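Local structure of nucleoside phosphorylase, putative (Trypanosoma brucei, 3BJE) at residues Asn214-Cys223 / Ile341-Ala349. The protein is a homodimeric nucleoside phosphorylase with uridine phosphorylase activity, splitting uridine with phosphate into uracil and ribose 1-phosphate. Sequence-based numbering, arbitrary orientation. Where two conformers were deposited one is given.
Sequences NITKSICAAC and IILEALVSA
Ala345 sets its methyl against the backbone of the facing helix, with CB 3.6 Å from Ile219 CA and 3.5 Å from Ser218 O. Small residues here let the axes come within 8.1 Å, crossing at 133°. Ala222 CB lies 3.9 Å from Ala345 CB and also packs on Ile341 CG2. Cys223 SG meets that same CG2 branch. Deeper in, Ile342 CD1 lies across the CG1 and CG2 branches of Ile219, and both isoleucines rest on Ile144 of strand 142-151. Toward the N-terminal end of helix 213-228, in the conformer given, Ser218 OG bonds to Asn214 O (2.7 Å). Asn214 O also accepts the helical bond from Ser218 N. A water donates to both Ser218 O and Ser348 OG. At the edge, Asn214 ND2 donates to the terminal carboxylate, 2.8 Å from Ala349 O and nearly straight at 164°. With CG anti to the backbone N (chi1 -174°), the amide extends to the chain end, and the acceptor lies in its plane. Gln308 OE1 also accepts from ND2. The contact is a close, alanine-rich helix pair that joins helix 213-228 to the C-terminal helix 329-348 against strand 142-151 in the beta core of the nucleoside phosphorylase fold.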
loop_
_atom_site.group_PDB
_atom_site.type_symbol
_atom_site.label_atom_id
_atom_site.label_comp_id
_atom_site.label_asym_id
_atom_site.label_seq_id
_atom_site.Cartn_x
_atom_site.Cartn_y
_atom_site.Cartn_z
ATOM N N ASN A 214 2.528 16.343 -21.656
ATOM C CA ASN A 214 3.794 17.062 -21.509
ATOM C C ASN A 214 4.845 16.222 -20.791
ATOM O O ASN A 214 6.029 16.276 -21.119
ATOM C CB ASN A 214 3.577 18.374 -20.755
ATOM C CG ASN A 214 4.825 19.223 -20.695
ATOM O OD1 ASN A 214 5.494 19.434 -21.706
ATOM N ND2 ASN A 214 5.139 19.733 -19.504
ATOM N N ILE A 215 4.402 15.433 -19.817
ATOM C CA ILE A 215 5.310 14.560 -19.091
ATOM C C ILE A 215 5.769 13.401 -19.981
ATOM O O ILE A 215 6.965 13.131 -20.067
ATOM C CB ILE A 215 4.668 14.030 -17.818
ATOM C CG1 ILE A 215 4.374 15.195 -16.856
ATOM C CG2 ILE A 215 5.561 12.983 -17.155
ATOM C CD1 ILE A 215 5.628 15.894 -16.310
ATOM N N THR A 216 4.828 12.724 -20.641
ATOM C CA THR A 216 5.170 11.609 -21.519
ATOM C C THR A 216 6.128 12.085 -22.605
ATOM O O THR A 216 7.136 11.430 -22.870
ATOM C CB THR A 216 3.923 10.983 -22.184
ATOM O OG1 THR A 216 3.004 10.541 -21.171
ATOM C CG2 THR A 216 4.295 9.781 -23.029
ATOM N N LYS A 217 5.825 13.230 -23.217
ATOM C CA LYS A 217 6.655 13.791 -24.294
ATOM C C LYS A 217 8.060 14.097 -23.796
ATOM O O LYS A 217 9.043 13.774 -24.462
ATOM C CB LYS A 217 6.019 15.065 -24.861
ATOM C CG LYS A 217 6.710 15.640 -26.104
ATOM C CD LYS A 217 6.269 17.082 -26.355
ATOM C CE LYS A 217 6.784 17.604 -27.696
ATOM N NZ LYS A 217 6.420 19.034 -27.945
ATOM N N SER A 218 8.144 14.729 -22.626
ATOM C CA SER A 218 9.426 15.083 -22.019
ATOM C C SER A 218 10.292 13.850 -21.744
ATOM O O SER A 218 11.488 13.841 -22.058
ATOM C CB SER A 218 9.207 15.876 -20.729
ATOM O OG SER A 218 8.609 17.136 -20.991
ATOM N N ILE A 219 9.688 12.810 -21.175
ATOM C CA ILE A 219 10.400 11.552 -20.911
ATOM C C ILE A 219 10.972 10.941 -22.212
ATOM O O ILE A 219 12.164 10.617 -22.287
ATOM C CB ILE A 219 9.521 10.535 -20.174
ATOM C CG1 ILE A 219 9.179 11.046 -18.767
ATOM C CG2 ILE A 219 10.253 9.193 -20.077
ATOM C CD1 ILE A 219 8.026 10.293 -18.075
ATOM N N CYS A 220 10.127 10.840 -23.235
ATOM C CA CYS A 220 10.539 10.261 -24.518
ATOM C C CYS A 220 11.656 11.055 -25.171
ATOM O O CYS A 220 12.623 10.477 -25.679
ATOM C CB CYS A 220 9.347 10.160 -25.470
ATOM S SG CYS A 220 8.106 9.000 -24.875
ATOM N N ALA A 221 11.515 12.377 -25.169
ATOM C CA ALA A 221 12.558 13.250 -25.683
ATOM C C ALA A 221 13.868 13.049 -24.930
ATOM O O ALA A 221 14.936 13.041 -25.536
ATOM C CB ALA A 221 12.116 14.703 -25.629
ATOM N N ALA A 222 13.790 12.880 -23.613
ATOM C CA ALA A 222 14.990 12.656 -22.814
ATOM C C ALA A 222 15.651 11.313 -23.153
ATOM O O ALA A 222 16.878 11.219 -23.199
ATOM C CB ALA A 222 14.684 12.767 -21.325
ATOM N N CYS A 223 14.837 10.286 -23.407
ATOM C CA CYS A 223 15.353 8.981 -23.840
ATOM C C CYS A 223 16.082 9.106 -25.162
ATOM O O CYS A 223 17.200 8.614 -25.316
ATOM C CB CYS A 223 14.229 7.968 -24.014
ATOM S SG CYS A 223 13.487 7.414 -22.457
ATOM N N ILE A 341 17.938 10.280 -17.322
ATOM C CA ILE A 341 16.876 10.550 -18.284
ATOM C C ILE A 341 15.676 11.240 -17.612
ATOM O O ILE A 341 15.125 12.197 -18.159
ATOM C CB ILE A 341 16.424 9.235 -18.984
ATOM C CG1 ILE A 341 17.470 8.802 -20.015
ATOM C CG2 ILE A 341 15.046 9.384 -19.620
ATOM C CD1 ILE A 341 17.349 7.353 -20.454
ATOM N N ILE A 342 15.257 10.731 -16.456
ATOM C CA ILE A 342 14.096 11.304 -15.757
ATOM C C ILE A 342 14.389 12.693 -15.172
ATOM O O ILE A 342 13.520 13.563 -15.195
ATOM C CB ILE A 342 13.540 10.344 -14.681
ATOM C CG1 ILE A 342 12.989 9.082 -15.353
ATOM C CG2 ILE A 342 12.435 11.025 -13.871
ATOM C CD1 ILE A 342 11.865 9.373 -16.322
ATOM N N LEU A 343 15.601 12.911 -14.664
ATOM C CA LEU A 343 15.981 14.248 -14.188
ATOM C C LEU A 343 15.945 15.233 -15.352
ATOM O O LEU A 343 15.425 16.354 -15.226
ATOM C CB LEU A 343 17.353 14.221 -13.514
ATOM C CG LEU A 343 17.353 13.643 -12.088
ATOM C CD1 LEU A 343 18.765 13.286 -11.602
ATOM C CD2 LEU A 343 16.674 14.593 -11.101
ATOM N N GLU A 344 16.487 14.818 -16.496
ATOM C CA GLU A 344 16.463 15.655 -17.686
ATOM C C GLU A 344 15.031 15.977 -18.090
ATOM O O GLU A 344 14.712 17.121 -18.401
ATOM C CB GLU A 344 17.189 14.990 -18.848
ATOM C CG GLU A 344 18.702 14.912 -18.655
ATOM C CD GLU A 344 19.421 16.239 -18.850
ATOM O OE1 GLU A 344 18.951 17.076 -19.650
ATOM O OE2 GLU A 344 20.471 16.424 -18.206
ATOM N N ALA A 345 14.169 14.964 -18.093
ATOM C CA ALA A 345 12.791 15.154 -18.527
ATOM C C ALA A 345 12.063 16.082 -17.575
ATOM O O ALA A 345 11.291 16.939 -17.998
ATOM C CB ALA A 345 12.053 13.789 -18.632
ATOM N N LEU A 346 12.343 15.911 -16.289
ATOM C CA LEU A 346 11.660 16.637 -15.243
ATOM C C LEU A 346 11.959 18.139 -15.318
ATOM O O LEU A 346 11.045 18.954 -15.259
ATOM C CB LEU A 346 12.079 16.081 -13.883
ATOM C CG LEU A 346 11.334 16.658 -12.682
ATOM C CD1 LEU A 346 9.824 16.389 -12.775
ATOM C CD2 LEU A 346 11.889 16.109 -11.358
ATOM N N VAL A 347 13.228 18.505 -15.470
ATOM C CA VAL A 347 13.590 19.931 -15.522
ATOM C C VAL A 347 13.261 20.582 -16.860
ATOM O O VAL A 347 13.265 21.806 -16.965
ATOM C CB VAL A 347 15.073 20.182 -15.169
ATOM C CG1 VAL A 347 15.412 19.579 -13.815
ATOM C CG2 VAL A 347 16.018 19.654 -16.261
ATOM N N SER A 348 12.978 19.780 -17.877
ATOM C CA SER A 348 12.585 20.326 -19.171
ATOM C C SER A 348 11.066 20.368 -19.366
ATOM O O SER A 348 10.583 20.959 -20.340
ATOM C CB SER A 348 13.252 19.541 -20.290
ATOM O OG SER A 348 12.846 18.203 -20.295
ATOM N N ALA A 349 10.319 19.764 -18.433
ATOM C CA ALA A 349 8.867 19.742 -18.508
ATOM C C ALA A 349 8.297 21.125 -18.260
ATOM O O ALA A 349 7.232 21.457 -18.760
ATOM C CB ALA A 349 8.300 18.763 -17.487
ATOM O OXT ALA A 349 8.873 21.943 -17.544
HETATM O O HOH W 1 7.911 20.947 -22.235
HETATM O O HOH W 2 13.101 16.255 -22.062
#